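Local coordinates for protein hydrogenase-specific maturation endopeptidase (Thermococcus kodakarensis, PDB 5IJA) that probably acts as an endopeptidase that trims the carboxyl-terminal extension of a [NiFe] hydrogenase large subunit precursor during maturation of the enzyme, at residues N45-E50 with D104-R109; L4-G9 with E51-I56; H71-E76 with E111-G116; I55-L60 with S87-G92. One frame throughout, in Å; residues are numbered along the deposited sequence.

Contact 1: residues N45-E50 with D104-R109; sequences NHYNGE and DERLKR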
loop_
_atom_site.group_PDB
_atom_site.type_symbol
_atom_site.label_atom_id
_atom_site.label_comp_id
_atom_site.label_asym_id
_atom_site.label_seq_id
_atom_site.Cartn_x
_atom_site.Cartn_y
_atom_site.Cartn_z
ATOM N N ASN A 45 15.822 -1.126 -7.287
ATOM C CA ASN A 45 15.962 -1.158 -8.736
ATOM C C ASN A 45 14.947 -0.298 -9.487
ATOM O O ASN A 45 15.095 -0.057 -10.689
ATOM C CB ASN A 45 15.861 -2.603 -9.233
ATOM C CG ASN A 45 17.035 -3.445 -8.797
ATOM O OD1 ASN A 45 18.177 -2.990 -8.832
ATOM N ND2 ASN A 45 16.766 -4.679 -8.380
ATOM N N HIS A 46 13.919 0.173 -8.792
ATOM C CA HIS A 46 12.791 0.784 -9.479
ATOM C C HIS A 46 12.661 2.300 -9.273
ATOM O O HIS A 46 12.218 3.024 -10.166
ATOM C CB HIS A 46 11.498 0.100 -9.029
ATOM C CG HIS A 46 10.288 0.525 -9.805
ATOM N ND1 HIS A 46 9.908 -0.081 -10.984
ATOM C CD2 HIS A 46 9.383 1.505 -9.577
ATOM C CE1 HIS A 46 8.814 0.500 -11.443
ATOM N NE2 HIS A 46 8.479 1.471 -10.614
ATOM N N TYR A 47 13.014 2.772 -8.084
ATOM C CA TYR A 47 12.797 4.175 -7.735
ATOM C C TYR A 47 13.525 5.111 -8.695
ATOM O O TYR A 47 14.679 4.867 -9.046
ATOM C CB TYR A 47 13.261 4.446 -6.305
ATOM C CG TYR A 47 12.982 5.872 -5.868
ATOM C CD1 TYR A 47 11.680 6.339 -5.756
ATOM C CD2 TYR A 47 14.020 6.739 -5.550
ATOM C CE1 TYR A 47 11.414 7.642 -5.369
ATOM C CE2 TYR A 47 13.766 8.047 -5.160
ATOM C CZ TYR A 47 12.465 8.487 -5.063
ATOM O OH TYR A 47 12.203 9.780 -4.671
ATOM N N ASN A 48 12.847 6.175 -9.111
ATOM C CA ASN A 48 13.406 7.124 -10.072
ATOM C C ASN A 48 13.173 8.573 -9.657
ATOM O O ASN A 48 12.903 9.442 -10.494
ATOM C CB ASN A 48 12.810 6.872 -11.463
ATOM C CG ASN A 48 13.559 7.609 -12.574
ATOM O OD1 ASN A 48 14.785 7.735 -12.543
ATOM N ND2 ASN A 48 12.816 8.106 -13.554
ATOM N N GLY A 49 13.253 8.838 -8.356
ATOM C CA GLY A 49 13.172 10.209 -7.863
ATOM C C GLY A 49 11.767 10.759 -7.677
ATOM O O GLY A 49 11.586 11.971 -7.480
ATOM N N GLU A 50 10.769 9.878 -7.719
ATOM C CA GLU A 50 9.374 10.295 -7.590
ATOM C C GLU A 50 9.200 11.048 -6.287
ATOM O O GLU A 50 9.807 10.692 -5.284
ATOM C CB GLU A 50 8.413 9.102 -7.646
ATOM C CG GLU A 50 8.276 8.441 -9.005
ATOM C CD GLU A 50 9.433 7.531 -9.369
ATOM O OE1 GLU A 50 10.306 7.247 -8.519
ATOM O OE2 GLU A 50 9.467 7.081 -10.530
ATOM N N ASP A 104 19.163 7.636 -0.397
ATOM C CA ASP A 104 18.647 8.480 -1.465
ATOM C C ASP A 104 17.824 9.614 -0.856
ATOM O O ASP A 104 16.712 9.397 -0.376
ATOM C CB ASP A 104 17.819 7.630 -2.447
ATOM C CG ASP A 104 17.449 8.374 -3.735
ATOM O OD1 ASP A 104 17.405 9.623 -3.741
ATOM O OD2 ASP A 104 17.168 7.696 -4.753
ATOM N N GLU A 105 18.388 10.819 -0.848
ATOM C CA GLU A 105 17.721 11.977 -0.245
ATOM C C GLU A 105 16.368 12.274 -0.863
ATOM O O GLU A 105 15.501 12.845 -0.203
ATOM C CB GLU A 105 18.600 13.231 -0.356
ATOM C CG GLU A 105 19.495 13.497 0.858
ATOM C CD GLU A 105 18.711 13.789 2.135
ATOM O OE1 GLU A 105 17.599 14.360 2.051
ATOM O OE2 GLU A 105 19.212 13.453 3.230
ATOM N N ARG A 106 16.172 11.908 -2.125
ATOM C CA ARG A 106 14.894 12.189 -2.764
ATOM C C ARG A 106 13.813 11.324 -2.157
ATOM O O ARG A 106 12.679 11.775 -1.974
ATOM C CB ARG A 106 14.947 11.953 -4.280
ATOM C CG ARG A 106 16.039 12.736 -4.996
ATOM C CD ARG A 106 16.223 12.214 -6.407
ATOM N NE ARG A 106 16.612 10.811 -6.399
ATOM C CZ ARG A 106 16.728 10.070 -7.490
ATOM N NH1 ARG A 106 16.490 10.613 -8.685
ATOM N NH2 ARG A 106 17.080 8.795 -7.387
ATOM N N LEU A 107 14.173 10.072 -1.869
ATOM C CA LEU A 107 13.240 9.129 -1.270
ATOM C C LEU A 107 12.949 9.544 0.152
ATOM O O LEU A 107 11.805 9.477 0.617
ATOM C CB LEU A 107 13.792 7.713 -1.299
ATOM C CG LEU A 107 12.809 6.630 -0.840
ATOM C CD1 LEU A 107 11.598 6.597 -1.721
ATOM C CD2 LEU A 107 13.499 5.270 -0.861
ATOM N N LYS A 108 13.994 9.980 0.841
ATOM C CA LYS A 108 13.856 10.424 2.229
ATOM C C LYS A 108 12.884 11.598 2.338
ATOM O O LYS A 108 12.088 11.650 3.276
ATOM C CB LYS A 108 15.220 10.807 2.802
ATOM C CG LYS A 108 15.185 11.155 4.299
ATOM C CD LYS A 108 16.477 10.779 4.975
ATOM C CE LYS A 108 17.209 12.003 5.474
ATOM N NZ LYS A 108 18.254 11.623 6.471
ATOM N N ARG A 109 12.939 12.521 1.378
ATOM C CA ARG A 109 12.111 13.733 1.417
ATOM C C ARG A 109 10.759 13.572 0.708
ATOM O O ARG A 109 9.930 14.486 0.720
ATOM C CB ARG A 109 12.875 14.910 0.797
HETATM O O HOH W 1 17.258 6.526 -8.928
#

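Contact 2: residues L4-G9 with E51-I56; sequences LILALG and ERIVII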
loop_
_atom_site.group_PDB
_atom_site.type_symbol
_atom_site.label_atom_id
_atom_site.label_comp_id
_atom_site.label_asym_id
_atom_site.label_seq_id
_atom_site.Cartn_x
_atom_site.Cartn_y
_atom_site.Cartn_z
ATOM N N LEU A 4 4.839 7.494 -7.438
ATOM C CA LEU A 4 5.081 6.053 -7.522
ATOM C C LEU A 4 4.136 5.318 -6.582
ATOM O O LEU A 4 3.987 5.707 -5.428
ATOM C CB LEU A 4 6.532 5.721 -7.171
ATOM C CG LEU A 4 6.936 4.252 -6.992
ATOM C CD1 LEU A 4 6.696 3.408 -8.249
ATOM C CD2 LEU A 4 8.383 4.167 -6.582
ATOM N N ILE A 5 3.485 4.273 -7.077
ATOM C CA ILE A 5 2.575 3.485 -6.247
ATOM C C ILE A 5 3.255 2.182 -5.851
ATOM O O ILE A 5 3.799 1.492 -6.700
ATOM C CB ILE A 5 1.260 3.218 -6.991
ATOM C CG1 ILE A 5 0.521 4.550 -7.215
ATOM C CG2 ILE A 5 0.404 2.220 -6.241
ATOM C CD1 ILE A 5 -0.585 4.470 -8.227
ATOM N N LEU A 6 3.274 1.884 -4.553
ATOM C CA LEU A 6 3.839 0.642 -4.042
ATOM C C LEU A 6 2.715 -0.260 -3.568
ATOM O O LEU A 6 2.029 0.072 -2.616
ATOM C CB LEU A 6 4.798 0.903 -2.882
ATOM C CG LEU A 6 5.954 1.866 -3.124
ATOM C CD1 LEU A 6 6.856 1.896 -1.895
ATOM C CD2 LEU A 6 6.715 1.471 -4.376
ATOM N N ALA A 7 2.524 -1.394 -4.234
ATOM C CA ALA A 7 1.485 -2.325 -3.826
ATOM C C ALA A 7 2.093 -3.422 -2.979
ATOM O O ALA A 7 3.025 -4.093 -3.423
ATOM C CB ALA A 7 0.787 -2.915 -5.042
ATOM N N LEU A 8 1.542 -3.614 -1.783
ATOM C CA LEU A 8 2.047 -4.582 -0.815
ATOM C C LEU A 8 1.009 -5.656 -0.614
ATOM O O LEU A 8 -0.169 -5.433 -0.878
ATOM C CB LEU A 8 2.353 -3.941 0.552
ATOM C CG LEU A 8 3.075 -2.598 0.696
ATOM C CD1 LEU A 8 3.608 -2.402 2.107
ATOM C CD2 LEU A 8 4.175 -2.443 -0.315
ATOM N N GLY A 9 1.443 -6.809 -0.112
ATOM C CA GLY A 9 0.524 -7.875 0.237
ATOM C C GLY A 9 0.954 -9.237 -0.277
ATOM O O GLY A 9 2.000 -9.387 -0.907
ATOM N N GLU A 51 8.401 12.115 -6.321
ATOM C CA GLU A 51 8.294 13.007 -5.175
ATOM C C GLU A 51 7.150 12.622 -4.246
ATOM O O GLU A 51 7.049 13.152 -3.142
ATOM C CB GLU A 51 8.109 14.460 -5.641
ATOM C CG GLU A 51 9.245 14.995 -6.530
ATOM C CD GLU A 51 8.898 15.001 -8.019
ATOM O OE1 GLU A 51 8.218 14.063 -8.496
ATOM O OE2 GLU A 51 9.301 15.959 -8.713
ATOM N N ARG A 52 6.276 11.736 -4.723
ATOM C CA ARG A 52 5.160 11.232 -3.940
ATOM C C ARG A 52 5.140 9.719 -4.056
ATOM O O ARG A 52 5.305 9.179 -5.154
ATOM C CB ARG A 52 3.834 11.817 -4.414
ATOM C CG ARG A 52 2.625 11.411 -3.561
ATOM C CD ARG A 52 1.376 12.169 -4.020
ATOM N NE ARG A 52 1.560 13.611 -3.829
ATOM C CZ ARG A 52 0.861 14.554 -4.458
ATOM N NH1 ARG A 52 -0.074 14.222 -5.336
ATOM N NH2 ARG A 52 1.109 15.835 -4.220
ATOM N N ILE A 53 5.003 9.050 -2.918
ATOM C CA ILE A 53 4.889 7.581 -2.873
ATOM C C ILE A 53 3.549 7.192 -2.264
ATOM O O ILE A 53 3.219 7.623 -1.160
ATOM C CB ILE A 53 5.998 6.953 -2.021
ATOM C CG1 ILE A 53 7.390 7.380 -2.500
ATOM C CG2 ILE A 53 5.882 5.438 -2.005
ATOM C CD1 ILE A 53 7.717 6.959 -3.889
ATOM N N VAL A 54 2.787 6.349 -2.948
ATOM C CA VAL A 54 1.496 5.933 -2.435
ATOM C C VAL A 54 1.532 4.437 -2.151
ATOM O O VAL A 54 1.602 3.638 -3.079
ATOM C CB VAL A 54 0.396 6.228 -3.434
ATOM C CG1 VAL A 54 -0.908 5.658 -2.939
ATOM C CG2 VAL A 54 0.307 7.739 -3.671
ATOM N N ILE A 55 1.492 4.070 -0.876
ATOM C CA ILE A 55 1.558 2.663 -0.464
ATOM C C ILE A 55 0.150 2.121 -0.308
ATOM O O ILE A 55 -0.683 2.756 0.322
ATOM C CB ILE A 55 2.348 2.532 0.845
ATOM C CG1 ILE A 55 3.787 2.955 0.603
ATOM C CG2 ILE A 55 2.314 1.106 1.392
ATOM C CD1 ILE A 55 4.512 3.271 1.876
ATOM N N ILE A 56 -0.133 0.980 -0.897
ATOM C CA ILE A 56 -1.434 0.367 -0.782
ATOM C C ILE A 56 -1.277 -1.021 -0.198
ATOM O O ILE A 56 -0.529 -1.800 -0.686
ATOM C CB ILE A 56 -2.183 0.277 -2.120
ATOM C CG1 ILE A 56 -2.174 1.595 -2.862
ATOM C CG2 ILE A 56 -3.614 -0.126 -1.892
ATOM C CD1 ILE A 56 -3.032 1.615 -4.089
#

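Contact 3: residues H71-E76 with E111-G116; sequences HFSGEE and EIHFIG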
loop_
_atom_site.group_PDB
_atom_site.type_symbol
_atom_site.label_atom_id
_atom_site.label_comp_id
_atom_site.label_asym_id
_atom_site.label_seq_id
_atom_site.Cartn_x
_atom_site.Cartn_y
_atom_site.Cartn_z
ATOM N N HIS A 71 -6.768 6.183 4.830
ATOM C CA HIS A 71 -5.770 6.941 4.076
ATOM C C HIS A 71 -5.053 7.903 4.998
ATOM O O HIS A 71 -5.636 8.882 5.453
ATOM C CB HIS A 71 -6.415 7.703 2.915
ATOM C CG HIS A 71 -5.497 8.670 2.229
ATOM N ND1 HIS A 71 -5.965 9.724 1.474
ATOM C CD2 HIS A 71 -4.144 8.732 2.162
ATOM C CE1 HIS A 71 -4.941 10.407 0.989
ATOM N NE2 HIS A 71 -3.825 9.824 1.391
ATOM N N PHE A 72 -3.780 7.622 5.262
ATOM C CA PHE A 72 -2.956 8.481 6.095
ATOM C C PHE A 72 -1.753 8.970 5.306
ATOM O O PHE A 72 -1.362 8.359 4.304
ATOM C CB PHE A 72 -2.491 7.733 7.346
ATOM C CG PHE A 72 -3.586 7.009 8.064
ATOM C CD1 PHE A 72 -4.730 7.679 8.468
ATOM C CD2 PHE A 72 -3.475 5.653 8.331
ATOM C CE1 PHE A 72 -5.738 7.010 9.128
ATOM C CE2 PHE A 72 -4.477 4.976 8.989
ATOM C CZ PHE A 72 -5.613 5.654 9.390
ATOM N N SER A 73 -1.146 10.063 5.750
ATOM C CA SER A 73 0.074 10.521 5.101
ATOM C C SER A 73 1.035 11.174 6.073
ATOM O O SER A 73 0.629 11.677 7.120
ATOM C CB SER A 73 -0.253 11.493 3.964
ATOM O OG SER A 73 -0.715 12.723 4.476
ATOM N N GLY A 74 2.316 11.168 5.712
ATOM C CA GLY A 74 3.328 11.829 6.523
ATOM C C GLY A 74 3.547 11.137 7.857
ATOM O O GLY A 74 3.430 9.907 7.961
ATOM N N GLU A 75 3.874 11.921 8.884
ATOM C CA GLU A 75 4.180 11.362 10.199
ATOM C C GLU A 75 2.966 10.635 10.780
ATOM O O GLU A 75 3.103 9.700 11.565
ATOM C CB GLU A 75 4.654 12.466 11.145
ATOM N N GLU A 76 1.779 11.060 10.354
ATOM C CA GLU A 76 0.516 10.455 10.769
ATOM C C GLU A 76 0.479 8.946 10.541
ATOM O O GLU A 76 -0.150 8.220 11.303
ATOM C CB GLU A 76 -0.648 11.118 10.016
ATOM C CG GLU A 76 -2.051 10.735 10.507
ATOM C CD GLU A 76 -3.156 11.145 9.534
ATOM O OE1 GLU A 76 -2.890 11.217 8.312
ATOM O OE2 GLU A 76 -4.294 11.395 9.993
ATOM N N GLU A 111 6.948 12.623 -0.376
ATOM C CA GLU A 111 5.671 12.651 0.327
ATOM C C GLU A 111 5.088 11.244 0.376
ATOM O O GLU A 111 4.842 10.653 -0.667
ATOM C CB GLU A 111 4.707 13.602 -0.376
ATOM C CG GLU A 111 3.383 13.811 0.320
ATOM C CD GLU A 111 2.497 14.760 -0.464
ATOM O OE1 GLU A 111 3.036 15.528 -1.292
ATOM O OE2 GLU A 111 1.266 14.728 -0.272
ATOM N N ILE A 112 4.874 10.709 1.573
ATOM C CA ILE A 112 4.402 9.333 1.692
ATOM C C ILE A 112 2.930 9.266 2.073
ATOM O O ILE A 112 2.497 9.922 3.011
ATOM C CB ILE A 112 5.192 8.539 2.743
ATOM C CG1 ILE A 112 6.698 8.758 2.583
ATOM C CG2 ILE A 112 4.815 7.044 2.666
ATOM C CD1 ILE A 112 7.264 8.299 1.256
ATOM N N HIS A 113 2.183 8.438 1.349
ATOM C CA HIS A 113 0.770 8.195 1.600
ATOM C C HIS A 113 0.536 6.715 1.816
ATOM O O HIS A 113 1.195 5.884 1.182
ATOM C CB HIS A 113 -0.076 8.676 0.409
ATOM C CG HIS A 113 -0.158 10.162 0.288
ATOM N ND1 HIS A 113 -1.241 10.881 0.742
ATOM C CD2 HIS A 113 0.705 11.067 -0.230
ATOM C CE1 HIS A 113 -1.039 12.166 0.516
ATOM N NE2 HIS A 113 0.127 12.305 -0.084
ATOM N N PHE A 114 -0.400 6.382 2.698
ATOM C CA PHE A 114 -0.708 4.988 3.015
ATOM C C PHE A 114 -2.195 4.799 2.829
ATOM O O PHE A 114 -3.002 5.487 3.440
ATOM C CB PHE A 114 -0.296 4.615 4.459
ATOM C CG PHE A 114 -0.607 3.199 4.830
ATOM C CD1 PHE A 114 -1.844 2.861 5.365
ATOM C CD2 PHE A 114 0.329 2.192 4.640
ATOM C CE1 PHE A 114 -2.144 1.543 5.687
ATOM C CE2 PHE A 114 0.034 0.860 4.968
ATOM C CZ PHE A 114 -1.204 0.543 5.497
ATOM N N ILE A 115 -2.552 3.839 1.983
ATOM C CA ILE A 115 -3.935 3.444 1.807
ATOM C C ILE A 115 -4.079 2.025 2.314
ATOM O O ILE A 115 -3.417 1.110 1.806
ATOM C CB ILE A 115 -4.358 3.515 0.335
ATOM C CG1 ILE A 115 -4.060 4.909 -0.218
ATOM C CG2 ILE A 115 -5.845 3.165 0.203
ATOM C CD1 ILE A 115 -4.317 5.027 -1.751
ATOM N N GLY A 116 -4.912 1.842 3.336
ATOM C CA GLY A 116 -5.126 0.528 3.913
ATOM C C GLY A 116 -6.521 -0.001 3.631
ATOM O O GLY A 116 -7.510 0.716 3.796
#

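Contact 4: residues I55-L60 with S87-G92; sequences IIDAIL and SAHFMG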
loop_
_atom_site.group_PDB
_atom_site.type_symbol
_atom_site.label_atom_id
_atom_site.label_comp_id
_atom_site.label_asym_id
_atom_site.label_seq_id
_atom_site.Cartn_x
_atom_site.Cartn_y
_atom_site.Cartn_z
ATOM N N ILE A 55 1.492 4.070 -0.876
ATOM C CA ILE A 55 1.558 2.663 -0.464
ATOM C C ILE A 55 0.150 2.121 -0.308
ATOM O O ILE A 55 -0.683 2.756 0.322
ATOM C CB ILE A 55 2.348 2.532 0.845
ATOM C CG1 ILE A 55 3.787 2.955 0.603
ATOM C CG2 ILE A 55 2.314 1.106 1.392
ATOM C CD1 ILE A 55 4.512 3.271 1.876
ATOM N N ILE A 56 -0.133 0.980 -0.897
ATOM C CA ILE A 56 -1.434 0.367 -0.782
ATOM C C ILE A 56 -1.277 -1.021 -0.198
ATOM O O ILE A 56 -0.529 -1.800 -0.686
ATOM C CB ILE A 56 -2.183 0.277 -2.120
ATOM C CG1 ILE A 56 -2.174 1.595 -2.862
ATOM C CG2 ILE A 56 -3.614 -0.126 -1.892
ATOM C CD1 ILE A 56 -3.032 1.615 -4.089
ATOM N N ASP A 57 -2.005 -1.286 0.867
ATOM C CA ASP A 57 -1.858 -2.497 1.628
ATOM C C ASP A 57 -3.153 -3.031 2.213
ATOM O O ASP A 57 -4.039 -2.293 2.513
ATOM C CB ASP A 57 -0.873 -2.236 2.752
ATOM C CG ASP A 57 -0.335 -3.502 3.380
ATOM O OD1 ASP A 57 -0.578 -4.583 2.870
ATOM O OD2 ASP A 57 0.328 -3.394 4.398
ATOM N N ALA A 58 -3.205 -4.342 2.392
ATOM C CA ALA A 58 -4.240 -4.989 3.198
ATOM C C ALA A 58 -3.928 -4.799 4.675
ATOM O O ALA A 58 -2.776 -4.918 5.081
ATOM C CB ALA A 58 -4.332 -6.460 2.861
ATOM N N ILE A 59 -4.943 -4.492 5.482
ATOM C CA ILE A 59 -4.733 -4.264 6.908
ATOM C C ILE A 59 -5.781 -4.968 7.766
ATOM O O ILE A 59 -6.832 -5.354 7.272
ATOM C CB ILE A 59 -4.759 -2.770 7.270
ATOM C CG1 ILE A 59 -6.168 -2.196 7.077
ATOM C CG2 ILE A 59 -3.688 -2.004 6.489
ATOM C CD1 ILE A 59 -6.367 -0.818 7.654
ATOM N N LEU A 60 -5.472 -5.136 9.048
ATOM C CA LEU A 60 -6.442 -5.628 10.018
ATOM C C LEU A 60 -6.779 -4.520 10.990
ATOM O O LEU A 60 -5.896 -3.860 11.536
ATOM C CB LEU A 60 -5.918 -6.855 10.778
ATOM C CG LEU A 60 -5.649 -8.130 9.969
ATOM C CD1 LEU A 60 -5.239 -9.291 10.869
ATOM C CD2 LEU A 60 -6.858 -8.506 9.126
ATOM N N SER A 87 -0.856 -3.615 9.475
ATOM C CA SER A 87 -0.415 -4.258 8.266
ATOM C C SER A 87 0.900 -4.850 8.547
ATOM O O SER A 87 1.896 -4.176 8.651
ATOM C CB SER A 87 -0.302 -3.298 7.124
ATOM O OG SER A 87 0.601 -2.320 7.412
ATOM N N ALA A 88 0.902 -6.161 8.553
ATOM C CA ALA A 88 2.102 -6.917 8.765
ATOM C C ALA A 88 3.030 -6.515 7.645
ATOM O O ALA A 88 4.225 -6.460 7.832
ATOM C CB ALA A 88 1.806 -8.401 8.704
ATOM N N HIS A 89 2.454 -6.300 6.472
ATOM C CA HIS A 89 3.235 -6.054 5.309
ATOM C C HIS A 89 4.025 -4.772 5.322
ATOM O O HIS A 89 5.198 -4.811 5.140
ATOM C CB HIS A 89 2.319 -6.006 4.124
ATOM C CG HIS A 89 1.395 -7.160 4.016
ATOM N ND1 HIS A 89 1.810 -8.406 3.633
ATOM C CD2 HIS A 89 0.061 -7.245 4.184
ATOM C CE1 HIS A 89 0.777 -9.219 3.596
ATOM N NE2 HIS A 89 -0.294 -8.537 3.928
ATOM N N PHE A 90 3.409 -3.654 5.630
ATOM C CA PHE A 90 4.163 -2.429 5.649
ATOM C C PHE A 90 5.155 -2.538 6.775
ATOM O O PHE A 90 6.274 -2.154 6.637
ATOM C CB PHE A 90 3.306 -1.186 5.754
ATOM C CG PHE A 90 4.072 0.079 5.580
ATOM C CD1 PHE A 90 4.911 0.244 4.518
ATOM C CD2 PHE A 90 3.987 1.070 6.493
ATOM C CE1 PHE A 90 5.627 1.386 4.360
ATOM C CE2 PHE A 90 4.702 2.221 6.353
ATOM C CZ PHE A 90 5.513 2.382 5.278
ATOM N N MET A 91 4.726 -3.100 7.889
ATOM C CA MET A 91 5.620 -3.294 9.031
ATOM C C MET A 91 6.891 -4.042 8.628
ATOM O O MET A 91 7.976 -3.748 9.123
ATOM C CB MET A 91 4.910 -4.052 10.157
ATOM C CG MET A 91 3.783 -3.285 10.817
ATOM S SD MET A 91 4.263 -1.681 11.450
ATOM C CE MET A 91 5.576 -2.144 12.572
ATOM N N GLY A 92 6.749 -4.990 7.712
ATOM C CA GLY A 92 7.878 -5.763 7.228
ATOM C C GLY A 92 8.766 -4.981 6.282
ATOM O O GLY A 92 9.880 -5.409 5.975
#

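Contact 1: residues N45-E50 with D104-R109
Tyr-47 thrusts its ring against the start of helix 105-109, where Leu-107 meets it face-on and Asp-104 at the edge. The CH-pi contact runs from Leu-107 CD1 to the Tyr-47 ring centroid over 4.0 Å, only 17° off the ring normal. On the opposite face lies Gly-49 N, supplied by the tyrosine's own loop, which leaves the ring clamped between backbone and leucine methyl. Asp-104 OD2 sits in the ring plane, 3.4 Å from Tyr-47 CD2, with its carboxylate turned steeply, 73°, from the ring. CG anti to the backbone N (chi1 -177°) sends the ring toward the helix, and Tyr-47 OH donates to Glu-50 O at 2.6 Å. Asp-104 is the N-cap of the helix: its OD1 accepts from Arg-106 N and, through the syn lone pair, from Arg-106 NE, while OD2 takes Arg-106 NH2 at 2.9 Å. This side-on, two-nitrogen salt bridge holds the guanidinium edge-on to the carboxylate, its oxygens close to the guanidinium plane. Gly-49 CA lies over one guanidinium face, 3.4 Å from Arg-106 NH1. A water links Arg-106 NH2 to Tyr-47 O, and Leu-107 also packs on Leu-100 and Met-101 of helix 88-103.

Contact 2: residues L4-G9 with E51-I56
Ile-53 lies between Leu-4 and Leu-6 of the adjacent strand, one branch turned to each. Strands 3-8 and 52-59 are parallel neighbours in the central sheet of this alpha/beta fold, paired here by an unbroken ladder from Leu-4 N to Arg-52 O through Leu-8 N to Ile-56 O. On the face carrying Leu-4 and Leu-6, the Ile-53 CD1 methyl rests 3.7 Å from Leu-4 CB, and its CG2, anti to the backbone N, fits against Leu-6 CD1 at 3.7 Å. An alanine in place of Ile-53 would lose both branches and is likely to open a gap between the two leucines, with Leu-6 CD1 freer to turn. Two residues on, the pattern recurs: Ile-55 CG1 abuts Leu-6 CD1 at 4.1 Å and its CG2 rests against Leu-8 CG and CD1. The other face bears Ile-5, Ala-7, Val-54 and Ile-56; helix 18-28 packs on Ile-5, Ala-7 and Ile-56 through Leu-20, Ala-22 and Leu-26. There Ile-5 and Val-54 stand side by side, pointing the same way, while Ile-56, paired with Ala-7, reaches back toward Ile-5. That reach ends with Ile-56 CD1 placed 4.1 Å from Ile-5 CG2.

Contact 3: residues H71-E76 with E111-G116
His-71 and His-113 meet rim to rim, joined by a nearly straight hydrogen bond of 2.9 Å between His-71 NE2 and His-113 ND1, in which either nitrogen could be the donor. The ring planes are 38° apart, and neither imidazole covers the other's face. Over one face of His-113 lies Ser-73 CB, in a CH-pi contact 3.7 Å from the ring centroid. The far nitrogen is held as well: His-113 NE2 donates to Glu-111 OE2 at 2.7 Å, a bond lying close to the ring plane but reaching the carboxylate from above its own plane. Gripped at both nitrogens, His-113 has its ring rotation fixed, and the carboxylate probably polarises the imidazole.

The backbone sets this row of side chains in place. His-71 and Ser-73 stand opposite Ile-115 and His-113 in non-hydrogen-bonded antiparallel pairs, flanking the hydrogen-bonded pair Phe-72 and Phe-114. There Phe-114 N donates to Phe-72 O at 2.7 Å, and Phe-72 N donates in return to Phe-114 O. Beyond them Gly-74 N donates to Ile-112 O, just as the chain enters a type II' turn from Ser-73 to Glu-76.

Strand 69-73 is thereby the antiparallel edge of the sheet, with 111-118 inside it. Leu-146 of helix 130-146 packs on both histidines, whereas Ile-77 of helix 76-80 covers the two phenylalanines on the opposite face.

Contact 4: residues I55-L60 with S87-G92
Asp-57, near the carboxyl end of strand 52-59, directs its carboxylate into the first turn of helix 88-103, where Ser-87, His-89 and Phe-90 gather round it. The polar contacts are sparse. Phe-90 N points to Asp-57 OD2 over 3.3 Å, a weak and strongly bent hydrogen bond (132°) that is also somewhat doubtful, because this oxygen is modelled too close to a neighbour. Asp-57 OD1 is buried with no hydrogen-bonding partner in the model; it lies 3.0 Å from the carbon His-89 CD2, with the carboxylate and imidazole planes 65° apart. Ala-58 O lies in the imidazole plane at the ring edge, 3.8 Å from the same His-89 CD2. The ring is anchored through NE2, next to CD2, which hydrogen-bonds to Asp-16 OD1. An alanine in place of Asp-57 would remove both carboxylate oxygens, and is likely to leave Phe-90 N without this weak acceptor and a gap beside the His-89 ring.

The apolar contacts frame this cluster at either end. The Ile-55 and Phe-90 side chains cross at about a right angle, and Ile-55 CD1 comes tightly to 3.3 Å from Phe-90 CE1. At the other end Ile-59 CG2 touches Ser-87 CB at 3.7 Å.

Ser-87 occupies the N-cap position, and the strand here faces the start of helix 88-103. Such a junction, with Asp-16 and His-89 converging beside Asp-57, is consistent with the metal-binding site that recognises nickel in relatives such as E. coli HybD, although no metal is seen among these residues.

Contacts 2 and 4 both use strand 52-59 of the five-stranded mixed sheet and share Ile-55 and Ile-56; contact 3 lies on the next strands. Contact 2 joins 52-59 to strand 3-8, contact 3 ties edge strand 69-73 to 111-118, which pairs with the other side of 52-59, and contact 4 brings helix 88-103 onto its carboxyl end. Their centres lie 10 to 12 Å apart. Contact 1 sits at the opposite end of the sheet, its centre about 20 Å from that of contact 4, but touches contact 2 where Tyr-47 packs on Leu-4 and Ile-53. Along the chain contact 4 is nested inside the loop closed by contact 1; helix 88-103 begins at contact 4 and leads into helix 105-109 of contact 1.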